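Side-chain contacts in putative aminooxidase (Propionibacterium acnes, PDB 2BA9), which probably isomerises polyunsaturated fatty acids to form conjugated linoleic acid, using a bound flavin-adenine dinucleotide: residues A[156-161]-A[171-176]; A[178-183]-A[369-374]; A[182-187]-A[405-410]. All blocks are in the same frame, centred on the assembly; numbering follows the deposited sequence.

Contact 1. Residues A[156-161]-A[171-176]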
loop_
_atom_site.group_PDB
_atom_site.type_symbol
_atom_site.label_atom_id
_atom_site.label_comp_id
_atom_site.label_asym_id
_atom_site.label_seq_id
_atom_site.Cartn_x
_atom_site.Cartn_y
_atom_site.Cartn_z
ATOM N N ALA A 156 -0.644 -0.520 -24.941
ATOM C CA ALA A 156 0.727 -1.043 -24.775
ATOM C C ALA A 156 1.473 -0.467 -23.553
ATOM O O ALA A 156 2.435 -1.065 -23.065
ATOM C CB ALA A 156 1.534 -0.803 -26.049
ATOM N N ALA A 157 1.028 0.672 -23.043
ATOM C CA ALA A 157 1.629 1.243 -21.830
ATOM C C ALA A 157 1.594 0.297 -20.613
ATOM O O ALA A 157 2.458 0.378 -19.723
ATOM C CB ALA A 157 0.965 2.579 -21.483
ATOM N N ARG A 158 0.599 -0.592 -20.591
ATOM C CA ARG A 158 0.370 -1.523 -19.481
ATOM C C ARG A 158 1.544 -2.460 -19.224
ATOM O O ARG A 158 1.744 -2.887 -18.094
ATOM C CB ARG A 158 -0.890 -2.372 -19.735
ATOM C CG ARG A 158 -0.657 -3.527 -20.705
ATOM C CD ARG A 158 -1.961 -4.153 -21.219
ATOM N NE ARG A 158 -2.956 -4.483 -20.188
ATOM C CZ ARG A 158 -2.874 -5.508 -19.338
ATOM N NH1 ARG A 158 -1.815 -6.300 -19.329
ATOM N NH2 ARG A 158 -3.851 -5.740 -18.463
ATOM N N ASP A 159 2.290 -2.817 -20.265
ATOM C CA ASP A 159 3.468 -3.676 -20.108
ATOM C C ASP A 159 4.504 -3.068 -19.164
ATOM O O ASP A 159 5.175 -3.786 -18.435
ATOM C CB ASP A 159 4.128 -3.939 -21.468
ATOM C CG ASP A 159 3.343 -4.915 -22.327
ATOM O OD1 ASP A 159 2.103 -5.041 -22.169
ATOM O OD2 ASP A 159 3.985 -5.567 -23.164
ATOM N N LEU A 160 4.646 -1.749 -19.195
ATOM C CA LEU A 160 5.551 -1.045 -18.273
ATOM C C LEU A 160 4.919 -0.883 -16.885
ATOM O O LEU A 160 5.524 -1.213 -15.883
ATOM C CB LEU A 160 5.931 0.340 -18.816
ATOM C CG LEU A 160 7.023 1.083 -18.026
ATOM C CD1 LEU A 160 8.380 0.480 -18.285
ATOM C CD2 LEU A 160 7.049 2.548 -18.356
ATOM N N TRP A 161 3.689 -0.390 -16.854
ATOM C CA TRP A 161 2.990 -0.057 -15.599
ATOM C C TRP A 161 2.643 -1.263 -14.726
ATOM O O TRP A 161 2.522 -1.140 -13.514
ATOM C CB TRP A 161 1.703 0.725 -15.915
ATOM C CG TRP A 161 1.789 2.182 -15.606
ATOM C CD1 TRP A 161 1.383 2.794 -14.467
ATOM C CD2 TRP A 161 2.298 3.214 -16.460
ATOM N NE1 TRP A 161 1.610 4.140 -14.543
ATOM C CE2 TRP A 161 2.177 4.428 -15.758
ATOM C CE3 TRP A 161 2.858 3.228 -17.742
ATOM C CZ2 TRP A 161 2.578 5.649 -16.302
ATOM C CZ3 TRP A 161 3.263 4.435 -18.277
ATOM C CH2 TRP A 161 3.129 5.631 -17.555
ATOM N N GLY A 171 -3.474 -5.583 -7.718
ATOM C CA GLY A 171 -4.584 -6.098 -8.506
ATOM C C GLY A 171 -4.420 -5.835 -9.978
ATOM O O GLY A 171 -3.332 -5.521 -10.434
ATOM N N HIS A 172 -5.518 -5.956 -10.713
ATOM C CA HIS A 172 -5.453 -6.111 -12.151
ATOM C C HIS A 172 -6.127 -4.963 -12.900
ATOM O O HIS A 172 -7.174 -4.480 -12.496
ATOM C CB HIS A 172 -6.028 -7.476 -12.549
ATOM C CG HIS A 172 -5.232 -8.627 -12.016
ATOM N ND1 HIS A 172 -5.259 -9.000 -10.692
ATOM C CD2 HIS A 172 -4.366 -9.467 -12.625
ATOM C CE1 HIS A 172 -4.454 -10.033 -10.512
ATOM N NE2 HIS A 172 -3.898 -10.337 -11.671
ATOM N N PHE A 173 -5.492 -4.553 -13.998
ATOM C CA PHE A 173 -5.906 -3.398 -14.790
ATOM C C PHE A 173 -7.260 -3.563 -15.496
ATOM O O PHE A 173 -7.865 -2.571 -15.927
ATOM C CB PHE A 173 -4.834 -3.073 -15.840
ATOM C CG PHE A 173 -3.532 -2.531 -15.275
ATOM C CD1 PHE A 173 -2.365 -2.612 -16.035
ATOM C CD2 PHE A 173 -3.456 -1.920 -14.013
ATOM C CE1 PHE A 173 -1.150 -2.117 -15.551
ATOM C CE2 PHE A 173 -2.233 -1.414 -13.533
ATOM C CZ PHE A 173 -1.089 -1.516 -14.296
ATOM N N ASP A 174 -7.728 -4.799 -15.631
ATOM C CA ASP A 174 -9.057 -5.053 -16.189
ATOM C C ASP A 174 -10.197 -4.490 -15.301
ATOM O O ASP A 174 -11.311 -4.293 -15.778
ATOM C CB ASP A 174 -9.260 -6.557 -16.436
ATOM C CG ASP A 174 -9.254 -7.373 -15.139
ATOM O OD1 ASP A 174 -8.169 -7.873 -14.767
ATOM O OD2 ASP A 174 -10.326 -7.513 -14.502
ATOM N N ASN A 175 -9.907 -4.242 -14.019
ATOM C CA ASN A 175 -10.906 -3.738 -13.085
ATOM C C ASN A 175 -10.476 -2.583 -12.154
ATOM O O ASN A 175 -11.295 -1.744 -11.819
ATOM C CB ASN A 175 -11.450 -4.898 -12.255
ATOM C CG ASN A 175 -10.398 -5.533 -11.383
ATOM O OD1 ASN A 175 -10.256 -5.168 -10.232
ATOM N ND2 ASN A 175 -9.653 -6.481 -11.927
ATOM N N VAL A 176 -9.218 -2.519 -11.732
ATOM C CA VAL A 176 -8.795 -1.462 -10.783
ATOM C C VAL A 176 -8.809 -0.095 -11.461
ATOM O O VAL A 176 -8.159 0.082 -12.494
ATOM C CB VAL A 176 -7.394 -1.712 -10.222
ATOM C CG1 VAL A 176 -6.855 -0.453 -9.519
ATOM C CG2 VAL A 176 -7.393 -2.894 -9.286
#
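Phe173 thrusts its ring, far edge first, against helix 158-161 and overlaps Arg158 at its near end and Trp161 at its tip. The tip atom CZ lies 3.7 Å from the backbone O of Trp161. CE1 is 3.9 Å from the O of Arg158; both carbonyl oxygens thus meet the ring at its edge, near its plane. With CG beside the backbone N of Phe173 (chi1 -69°), the ring reaches across from the loop to the helix. Arg158 runs past it in the opposite sense, its CB 4.0 Å from Phe173 CD1 and its NH2 3.9 Å from Phe173 CB. Guanidinium and phenyl planes stand 81° apart, so the two do not stack flat; the Phe173 rim approaches a guanidinium face, and the charge is met by a salt bridge from NE to Asp146. Of the Trp161 side chain, CB does the touching, because the indole swings away toward Val181 and Leu182, with NE1 hydrogen-bonded to Leu185 O. Phe145, Phe165 and Val181 also pack on Phe173, so a phenylalanine from the 171-176 loop fills the space between helices 145-151, 158-161 and 178-184 of the flavin-containing amine oxidoreductase fold.

Contact 2. Residues A[178-183]-A[369-374]; sequences AAYVLK and YYFPHV. With NA (sodium ion), chain B; FAD (flavin-adenine dinucleotide), chain D.
Tyr180 of helix 178-184 is met from root to hydroxyl by Phe371, His373 and the backbone N of Val374, at the end of strand 359-373. Near the root of the ring, Phe371 CZ is 3.6 Å from Tyr180 CG, and the Phe371 edge is turned to the Tyr180 face in a T-shaped pair, planes 88° apart. Farther out, His373 CB sits over a face of the phenol, 3.6 Å from Tyr180 CZ, a CH-pi contact, and the imidazole follows as a second edge-to-face partner. At the tip, Val374 N donates a hydrogen bond of 3.2 Å to Tyr180 OH, which is also bonded to Tyr384 OH.

In the next shell, His373 CG lies between its backbone N and carbonyl carbon (chi1 63°), which folds the imidazole back over Phe371. ND1 then donates a 2.7 Å bond to Phe371 O, in the plane of its own ring, and this fixes the ring's rotation. Outside the cluster, Tyr370 turns its ring edge to the face of the flavin, CE1 3.3 Å from FAD C9. Val374 O, buried against the Tyr180 ring edge, has no polar partner in the model. One hydrogen bond crosses between the segments, so ring packing carries most of the contact, while Val374 N and Tyr384 together hold the buried hydroxyl.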
loop_
_atom_site.group_PDB
_atom_site.type_symbol
_atom_site.label_atom_id
_atom_site.label_comp_id
_atom_site.label_asym_id
_atom_site.label_seq_id
_atom_site.Cartn_x
_atom_site.Cartn_y
_atom_site.Cartn_z
ATOM N N ALA A 178 -8.297 3.683 -12.885
ATOM C CA ALA A 178 -7.099 4.441 -13.298
ATOM C C ALA A 178 -6.547 5.380 -12.215
ATOM O O ALA A 178 -5.327 5.512 -12.068
ATOM C CB ALA A 178 -7.381 5.229 -14.581
ATOM N N ALA A 179 -7.444 6.009 -11.462
ATOM C CA ALA A 179 -7.078 6.985 -10.411
ATOM C C ALA A 179 -6.120 6.432 -9.349
ATOM O O ALA A 179 -5.252 7.145 -8.840
ATOM C CB ALA A 179 -8.320 7.490 -9.732
ATOM N N TYR A 180 -6.302 5.177 -8.980
ATOM C CA TYR A 180 -5.385 4.549 -8.038
ATOM C C TYR A 180 -4.017 4.365 -8.691
ATOM O O TYR A 180 -2.997 4.724 -8.108
ATOM C CB TYR A 180 -5.942 3.207 -7.549
ATOM C CG TYR A 180 -7.227 3.340 -6.773
ATOM C CD1 TYR A 180 -7.251 3.971 -5.529
ATOM C CD2 TYR A 180 -8.418 2.835 -7.278
ATOM C CE1 TYR A 180 -8.428 4.101 -4.808
ATOM C CE2 TYR A 180 -9.607 2.948 -6.561
ATOM C CZ TYR A 180 -9.613 3.588 -5.328
ATOM O OH TYR A 180 -10.808 3.698 -4.619
ATOM N N VAL A 181 -4.007 3.850 -9.916
ATOM C CA VAL A 181 -2.753 3.472 -10.580
ATOM C C VAL A 181 -1.853 4.690 -10.716
ATOM O O VAL A 181 -0.673 4.637 -10.349
ATOM C CB VAL A 181 -2.992 2.861 -11.989
ATOM C CG1 VAL A 181 -1.630 2.533 -12.692
ATOM C CG2 VAL A 181 -3.932 1.616 -11.897
ATOM N N LEU A 182 -2.445 5.779 -11.219
ATOM C CA LEU A 182 -1.710 6.966 -11.628
ATOM C C LEU A 182 -1.366 7.930 -10.474
ATOM O O LEU A 182 -0.504 8.806 -10.631
ATOM C CB LEU A 182 -2.455 7.660 -12.772
ATOM C CG LEU A 182 -2.438 6.823 -14.069
ATOM C CD1 LEU A 182 -3.478 7.289 -15.083
ATOM C CD2 LEU A 182 -1.029 6.843 -14.685
ATOM N N LYS A 183 -2.014 7.748 -9.322
ATOM C CA LYS A 183 -1.635 8.439 -8.081
ATOM C C LYS A 183 -0.404 7.800 -7.429
ATOM O O LYS A 183 0.403 8.501 -6.819
ATOM C CB LYS A 183 -2.815 8.508 -7.089
ATOM C CG LYS A 183 -3.860 9.544 -7.502
ATOM C CD LYS A 183 -5.040 9.656 -6.541
ATOM C CE LYS A 183 -6.122 10.541 -7.130
ATOM N NZ LYS A 183 -5.645 11.933 -7.466
ATOM N N TYR A 369 -4.126 -7.829 4.598
ATOM C CA TYR A 369 -5.242 -6.981 4.192
ATOM C C TYR A 369 -4.592 -5.851 3.416
ATOM O O TYR A 369 -3.849 -5.017 3.974
ATOM C CB TYR A 369 -6.001 -6.444 5.393
ATOM C CG TYR A 369 -7.088 -5.456 5.060
ATOM C CD1 TYR A 369 -8.399 -5.869 4.841
ATOM C CD2 TYR A 369 -6.812 -4.089 4.986
ATOM C CE1 TYR A 369 -9.413 -4.938 4.562
ATOM C CE2 TYR A 369 -7.810 -3.165 4.700
ATOM C CZ TYR A 369 -9.094 -3.596 4.482
ATOM O OH TYR A 369 -10.065 -2.670 4.202
ATOM N N TYR A 370 -4.862 -5.844 2.120
ATOM C CA TYR A 370 -4.068 -5.081 1.189
ATOM C C TYR A 370 -4.963 -4.267 0.282
ATOM O O TYR A 370 -6.074 -4.684 -0.065
ATOM C CB TYR A 370 -3.212 -6.033 0.354
ATOM C CG TYR A 370 -1.990 -5.381 -0.257
ATOM C CD1 TYR A 370 -0.936 -4.966 0.541
ATOM C CD2 TYR A 370 -1.889 -5.188 -1.628
ATOM C CE1 TYR A 370 0.185 -4.363 -0.006
ATOM C CE2 TYR A 370 -0.762 -4.586 -2.188
ATOM C CZ TYR A 370 0.274 -4.179 -1.361
ATOM O OH TYR A 370 1.383 -3.594 -1.883
ATOM N N PHE A 371 -4.447 -3.103 -0.084
ATOM C CA PHE A 371 -5.056 -2.202 -1.049
ATOM C C PHE A 371 -6.570 -2.081 -0.959
ATOM O O PHE A 371 -7.271 -2.498 -1.878
ATOM C CB PHE A 371 -4.631 -2.594 -2.479
ATOM C CG PHE A 371 -5.111 -1.626 -3.546
ATOM C CD1 PHE A 371 -5.116 -0.245 -3.322
ATOM C CD2 PHE A 371 -5.562 -2.096 -4.764
ATOM C CE1 PHE A 371 -5.532 0.651 -4.306
ATOM C CE2 PHE A 371 -6.013 -1.207 -5.755
ATOM C CZ PHE A 371 -5.988 0.173 -5.521
ATOM N N PRO A 372 -7.083 -1.493 0.141
ATOM C CA PRO A 372 -8.511 -1.212 0.124
ATOM C C PRO A 372 -8.815 -0.191 -0.956
ATOM O O PRO A 372 -8.089 0.794 -1.116
ATOM C CB PRO A 372 -8.783 -0.614 1.513
ATOM C CG PRO A 372 -7.434 -0.067 1.956
ATOM C CD PRO A 372 -6.446 -1.056 1.397
ATOM N N HIS A 373 -9.882 -0.432 -1.695
ATOM C CA HIS A 373 -10.303 0.471 -2.746
ATOM C C HIS A 373 -11.774 0.208 -3.081
ATOM O O HIS A 373 -12.400 -0.683 -2.498
ATOM C CB HIS A 373 -9.410 0.306 -3.976
ATOM C CG HIS A 373 -9.477 -1.044 -4.610
ATOM N ND1 HIS A 373 -8.836 -2.149 -4.083
ATOM C CD2 HIS A 373 -10.063 -1.460 -5.754
ATOM C CE1 HIS A 373 -9.043 -3.190 -4.867
ATOM N NE2 HIS A 373 -9.786 -2.802 -5.887
ATOM N N VAL A 374 -12.308 0.985 -4.017
ATOM C CA VAL A 374 -13.675 0.759 -4.516
ATOM C C VAL A 374 -13.653 0.508 -6.029
ATOM O O VAL A 374 -12.641 0.746 -6.706
ATOM C CB VAL A 374 -14.664 1.888 -4.125
ATOM C CG1 VAL A 374 -14.821 1.952 -2.594
ATOM C CG2 VAL A 374 -14.234 3.251 -4.703
HETATM NA NA NA B . 1.652 10.383 -5.731
HETATM P PA FAD D . -1.164 -0.471 7.720
HETATM O O1A FAD D . 0.267 -0.441 7.270
HETATM O O2A FAD D . -1.959 -1.715 7.378
HETATM O O5B FAD D . -1.200 -0.338 9.315
HETATM C C5B FAD D . -2.463 -0.289 9.935
HETATM C C4B FAD D . -2.310 -0.404 11.437
HETATM O O4B FAD D . -3.587 -0.314 12.034
HETATM C C3B FAD D . -1.670 -1.732 11.846
HETATM O O3B FAD D . -0.559 -1.494 12.681
HETATM C C2B FAD D . -2.793 -2.470 12.536
HETATM O O2B FAD D . -2.332 -3.416 13.501
HETATM C C1B FAD D . -3.666 -1.304 13.034
HETATM N N9A FAD D . -5.047 -1.762 13.269
HETATM C C8A FAD D . -5.876 -2.421 12.386
HETATM N N7A FAD D . -7.059 -2.686 13.010
HETATM C C5A FAD D . -6.992 -2.201 14.281
HETATM C C6A FAD D . -7.893 -2.203 15.365
HETATM N N6A FAD D . -9.227 -2.416 15.124
HETATM N N1A FAD D . -7.513 -1.583 16.550
HETATM C C2A FAD D . -6.252 -1.024 16.701
HETATM N N3A FAD D . -5.372 -1.034 15.627
HETATM C C4A FAD D . -5.721 -1.625 14.450
HETATM N N1 FAD D . 4.336 0.580 0.149
HETATM C C2 FAD D . 5.188 1.393 -0.571
HETATM O O2 FAD D . 5.139 2.614 -0.427
HETATM N N3 FAD D . 6.072 0.833 -1.472
HETATM C C4 FAD D . 6.127 -0.536 -1.631
HETATM O O4 FAD D . 6.946 -1.008 -2.436
HETATM C C4X FAD D . 5.274 -1.363 -0.892
HETATM N N5 FAD D . 5.285 -2.739 -1.042
HETATM C C5X FAD D . 4.566 -3.568 -0.203
HETATM C C6 FAD D . 4.706 -4.952 -0.283
HETATM C C7 FAD D . 4.003 -5.773 0.595
HETATM C C7M FAD D . 4.192 -7.260 0.491
HETATM C C8 FAD D . 3.153 -5.210 1.543
HETATM C C8M FAD D . 2.372 -6.050 2.508
HETATM C C9 FAD D . 3.016 -3.826 1.611
HETATM C C9A FAD D . 3.709 -2.989 0.736
HETATM N N10 FAD D . 3.570 -1.589 0.773
HETATM C C10 FAD D . 4.392 -0.786 0.016
HETATM C "C1'" FAD D . 2.344 -0.955 1.340
HETATM C "C2'" FAD D . 2.615 -0.294 2.686
HETATM O "O2'" FAD D . 3.329 -1.152 3.569
HETATM C "C3'" FAD D . 1.271 0.106 3.275
HETATM O "O3'" FAD D . 0.529 0.843 2.300
HETATM C "C4'" FAD D . 1.453 0.913 4.550
HETATM O "O4'" FAD D . 1.942 0.100 5.610
HETATM C "C5'" FAD D . 0.122 1.561 4.904
HETATM O "O5'" FAD D . 0.161 2.054 6.214
HETATM P P FAD D . -1.217 2.271 7.038
HETATM O O1P FAD D . -0.921 2.751 8.446
HETATM O O2P FAD D . -2.060 3.232 6.273
HETATM O O3P FAD D . -1.913 0.828 7.144
HETATM O O HOH W 1 3.261 8.913 -6.582
HETATM O O HOH W 2 -0.508 11.229 -5.077
HETATM O O HOH W 3 1.543 11.257 -7.665
#

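Contact 3. Residues A[182-187]-A[405-410]; sequences LKYLDF and FGNFDE. With NA (sodium ion), chain B; FAD (flavin-adenine dinucleotide), chain D.
Tyr184 and Phe405 present nearly parallel rings (27°) that are strongly offset, with little of one over the other. CB and the CG-CD2 edge of Tyr184 both lie against Phe405. CB stands over its face, 3.6 Å from the ring centroid and 3.3 Å from CE2, in a CH-pi contact. Asn407 comes obliquely to the Tyr184 ring at CD1, on the side away from CD2, its ND2 3.6 Å from CD1 and its amide plane nearly perpendicular (88°) to the phenol ring. The other amide atom, OD1, accepts from Glu410 N at 2.8 Å, so Asn407 serves as N-cap of helix 408-423. Glu410 bends at chi2 (-66°), bringing its carboxylate alongside the C-terminal end of helix 178-184: OE2 binds sodium at 2.3 Å, Lys183 O binds it at 2.5 Å, and three waters complete the observed shell. The cation bridges two oxygens that would otherwise probably repel each other. Tyr184 O and Asp186 OD2 are second-shell acceptors from two of those waters; Glu410 OE1 takes the third and also accepts from Asn131 ND2. At the start of helix 408-423, Phe408 N donates to FAD O2 (3.0 Å), which also lies over the Phe408 ring face. The contact thus joins the end of helix 178-184 to the start of helix 408-423, with Tyr170 of helix 166-170 and Phe371 of strand 359-373 packing on Phe405.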
loop_
_atom_site.group_PDB
_atom_site.type_symbol
_atom_site.label_atom_id
_atom_site.label_comp_id
_atom_site.label_asym_id
_atom_site.label_seq_id
_atom_site.Cartn_x
_atom_site.Cartn_y
_atom_site.Cartn_z
ATOM N N LEU A 182 -2.445 5.779 -11.219
ATOM C CA LEU A 182 -1.710 6.966 -11.628
ATOM C C LEU A 182 -1.366 7.930 -10.474
ATOM O O LEU A 182 -0.504 8.806 -10.631
ATOM C CB LEU A 182 -2.455 7.660 -12.772
ATOM C CG LEU A 182 -2.438 6.823 -14.069
ATOM C CD1 LEU A 182 -3.478 7.289 -15.083
ATOM C CD2 LEU A 182 -1.029 6.843 -14.685
ATOM N N LYS A 183 -2.014 7.748 -9.322
ATOM C CA LYS A 183 -1.635 8.439 -8.081
ATOM C C LYS A 183 -0.404 7.800 -7.429
ATOM O O LYS A 183 0.403 8.501 -6.819
ATOM C CB LYS A 183 -2.815 8.508 -7.089
ATOM C CG LYS A 183 -3.860 9.544 -7.502
ATOM C CD LYS A 183 -5.040 9.656 -6.541
ATOM C CE LYS A 183 -6.122 10.541 -7.130
ATOM N NZ LYS A 183 -5.645 11.933 -7.466
ATOM N N TYR A 184 -0.265 6.483 -7.557
ATOM C CA TYR A 184 0.964 5.765 -7.199
ATOM C C TYR A 184 1.995 5.877 -8.321
ATOM O O TYR A 184 3.014 6.585 -8.190
ATOM C CB TYR A 184 0.626 4.298 -6.874
ATOM C CG TYR A 184 1.758 3.285 -6.946
ATOM C CD1 TYR A 184 3.071 3.631 -6.626
ATOM C CD2 TYR A 184 1.500 1.964 -7.309
ATOM C CE1 TYR A 184 4.082 2.714 -6.709
ATOM C CE2 TYR A 184 2.507 1.028 -7.373
ATOM C CZ TYR A 184 3.799 1.402 -7.067
ATOM O OH TYR A 184 4.827 0.490 -7.127
ATOM N N LEU A 185 1.732 5.208 -9.433
ATOM C CA LEU A 185 2.627 5.280 -10.586
ATOM C C LEU A 185 2.269 6.473 -11.450
ATOM O O LEU A 185 1.777 6.335 -12.570
ATOM C CB LEU A 185 2.605 3.982 -11.389
ATOM C CG LEU A 185 3.256 2.766 -10.718
ATOM C CD1 LEU A 185 2.848 1.497 -11.440
ATOM C CD2 LEU A 185 4.772 2.879 -10.684
ATOM N N ASP A 186 2.513 7.664 -10.920
ATOM C CA ASP A 186 2.438 8.857 -11.739
ATOM C C ASP A 186 3.646 8.821 -12.662
ATOM O O ASP A 186 4.536 7.965 -12.502
ATOM C CB ASP A 186 2.343 10.153 -10.917
ATOM C CG ASP A 186 3.515 10.378 -9.976
ATOM O OD1 ASP A 186 4.432 9.544 -9.871
ATOM O OD2 ASP A 186 3.489 11.428 -9.296
ATOM N N PHE A 187 3.671 9.678 -13.665
ATOM C CA PHE A 187 4.678 9.497 -14.707
ATOM C C PHE A 187 6.106 9.511 -14.130
ATOM O O PHE A 187 6.949 8.729 -14.542
ATOM C CB PHE A 187 4.525 10.521 -15.824
ATOM C CG PHE A 187 5.306 10.175 -17.053
ATOM C CD1 PHE A 187 4.775 9.312 -18.005
ATOM C CD2 PHE A 187 6.582 10.680 -17.239
ATOM C CE1 PHE A 187 5.504 8.973 -19.135
ATOM C CE2 PHE A 187 7.308 10.359 -18.364
ATOM C CZ PHE A 187 6.776 9.493 -19.309
ATOM N N PHE A 405 -4.010 5.799 -1.202
ATOM C CA PHE A 405 -3.590 4.630 -1.952
ATOM C C PHE A 405 -2.825 3.733 -1.008
ATOM O O PHE A 405 -2.295 4.208 -0.000
ATOM C CB PHE A 405 -2.716 5.042 -3.138
ATOM C CG PHE A 405 -2.240 3.892 -3.948
ATOM C CD1 PHE A 405 -3.098 3.258 -4.838
ATOM C CD2 PHE A 405 -0.943 3.415 -3.804
ATOM C CE1 PHE A 405 -2.662 2.170 -5.584
ATOM C CE2 PHE A 405 -0.505 2.322 -4.537
ATOM C CZ PHE A 405 -1.360 1.709 -5.438
ATOM N N GLY A 406 -2.779 2.443 -1.330
ATOM C CA GLY A 406 -2.073 1.462 -0.530
ATOM C C GLY A 406 -0.555 1.520 -0.622
ATOM O O GLY A 406 0.071 0.492 -0.850
ATOM N N ASN A 407 0.045 2.703 -0.448
ATOM C CA ASN A 407 1.511 2.811 -0.251
ATOM C C ASN A 407 1.855 3.766 0.881
ATOM O O ASN A 407 1.006 4.558 1.303
ATOM C CB ASN A 407 2.288 3.021 -1.578
ATOM C CG ASN A 407 2.621 4.497 -1.941
ATOM O OD1 ASN A 407 2.788 5.388 -1.103
ATOM N ND2 ASN A 407 2.794 4.715 -3.244
ATOM N N PHE A 408 3.066 3.634 1.428
ATOM C CA PHE A 408 3.362 4.288 2.708
ATOM C C PHE A 408 3.684 5.781 2.569
ATOM O O PHE A 408 3.492 6.546 3.513
ATOM C CB PHE A 408 4.376 3.511 3.577
ATOM C CG PHE A 408 5.748 3.309 2.959
ATOM C CD1 PHE A 408 6.711 4.316 2.995
ATOM C CD2 PHE A 408 6.110 2.069 2.452
ATOM C CE1 PHE A 408 7.985 4.107 2.474
ATOM C CE2 PHE A 408 7.383 1.862 1.917
ATOM C CZ PHE A 408 8.312 2.894 1.924
ATOM N N ASP A 409 4.114 6.227 1.398
ATOM C CA ASP A 409 4.241 7.667 1.202
ATOM C C ASP A 409 2.869 8.306 1.032
ATOM O O ASP A 409 2.614 9.384 1.557
ATOM C CB ASP A 409 5.119 8.002 0.001
ATOM C CG ASP A 409 5.348 9.493 -0.137
ATOM O OD1 ASP A 409 6.112 10.069 0.685
ATOM O OD2 ASP A 409 4.743 10.085 -1.059
ATOM N N GLU A 410 1.981 7.623 0.319
ATOM C CA GLU A 410 0.668 8.182 0.010
ATOM C C GLU A 410 -0.145 8.372 1.272
ATOM O O GLU A 410 -0.768 9.429 1.450
ATOM C CB GLU A 410 -0.095 7.323 -1.003
ATOM C CG GLU A 410 0.477 7.370 -2.427
ATOM C CD GLU A 410 0.350 8.743 -3.106
ATOM O OE1 GLU A 410 -0.719 9.377 -3.015
ATOM O OE2 GLU A 410 1.325 9.184 -3.761
HETATM NA NA NA B . 1.652 10.383 -5.731
HETATM P PA FAD D . -1.164 -0.471 7.720
HETATM O O1A FAD D . 0.267 -0.441 7.270
HETATM O O2A FAD D . -1.959 -1.715 7.378
HETATM O O5B FAD D . -1.200 -0.338 9.315
HETATM C C5B FAD D . -2.463 -0.289 9.935
HETATM C C4B FAD D . -2.310 -0.404 11.437
HETATM O O4B FAD D . -3.587 -0.314 12.034
HETATM C C3B FAD D . -1.670 -1.732 11.846
HETATM O O3B FAD D . -0.559 -1.494 12.681
HETATM C C2B FAD D . -2.793 -2.470 12.536
HETATM O O2B FAD D . -2.332 -3.416 13.501
HETATM C C1B FAD D . -3.666 -1.304 13.034
HETATM N N9A FAD D . -5.047 -1.762 13.269
HETATM C C8A FAD D . -5.876 -2.421 12.386
HETATM N N7A FAD D . -7.059 -2.686 13.010
HETATM C C5A FAD D . -6.992 -2.201 14.281
HETATM C C6A FAD D . -7.893 -2.203 15.365
HETATM N N6A FAD D . -9.227 -2.416 15.124
HETATM N N1A FAD D . -7.513 -1.583 16.550
HETATM C C2A FAD D . -6.252 -1.024 16.701
HETATM N N3A FAD D . -5.372 -1.034 15.627
HETATM C C4A FAD D . -5.721 -1.625 14.450
HETATM N N1 FAD D . 4.336 0.580 0.149
HETATM C C2 FAD D . 5.188 1.393 -0.571
HETATM O O2 FAD D . 5.139 2.614 -0.427
HETATM N N3 FAD D . 6.072 0.833 -1.472
HETATM C C4 FAD D . 6.127 -0.536 -1.631
HETATM O O4 FAD D . 6.946 -1.008 -2.436
HETATM C C4X FAD D . 5.274 -1.363 -0.892
HETATM N N5 FAD D . 5.285 -2.739 -1.042
HETATM C C5X FAD D . 4.566 -3.568 -0.203
HETATM C C6 FAD D . 4.706 -4.952 -0.283
HETATM C C7 FAD D . 4.003 -5.773 0.595
HETATM C C7M FAD D . 4.192 -7.260 0.491
HETATM C C8 FAD D . 3.153 -5.210 1.543
HETATM C C8M FAD D . 2.372 -6.050 2.508
HETATM C C9 FAD D . 3.016 -3.826 1.611
HETATM C C9A FAD D . 3.709 -2.989 0.736
HETATM N N10 FAD D . 3.570 -1.589 0.773
HETATM C C10 FAD D . 4.392 -0.786 0.016
HETATM C "C1'" FAD D . 2.344 -0.955 1.340
HETATM C "C2'" FAD D . 2.615 -0.294 2.686
HETATM O "O2'" FAD D . 3.329 -1.152 3.569
HETATM C "C3'" FAD D . 1.271 0.106 3.275
HETATM O "O3'" FAD D . 0.529 0.843 2.300
HETATM C "C4'" FAD D . 1.453 0.913 4.550
HETATM O "O4'" FAD D . 1.942 0.100 5.610
HETATM C "C5'" FAD D . 0.122 1.561 4.904
HETATM O "O5'" FAD D . 0.161 2.054 6.214
HETATM P P FAD D . -1.217 2.271 7.038
HETATM O O1P FAD D . -0.921 2.751 8.446
HETATM O O2P FAD D . -2.060 3.232 6.273
HETATM O O3P FAD D . -1.913 0.828 7.144
HETATM O O HOH W 1 3.261 8.913 -6.582
HETATM O O HOH W 3 1.543 11.257 -7.665
HETATM O O HOH W 2 -0.508 11.229 -5.077
#

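Overall arrangement
All three contacts are buried, but contact 1 lies farthest from the chain centre (its centre about 17 Å away, against about 8 Å for the others) and includes the partly exposed Arg158. Contacts 2 and 3 share Leu182 and Lys183 and use Tyr180 and, one turn on, Tyr184 of the same short helix, 178-184, the first against strand 359-373, the second against the start of helix 408-423. They join directly where Phe371 CE1 meets Phe405 CE1. Contact 1 touches this helix at Val181 and Leu182. The chemistry shifts accordingly, from a phenyl set against an arginine and carbonyl oxygens, to an aromatic cluster, to a sodium bridge in a contact whose other end meets the flavin.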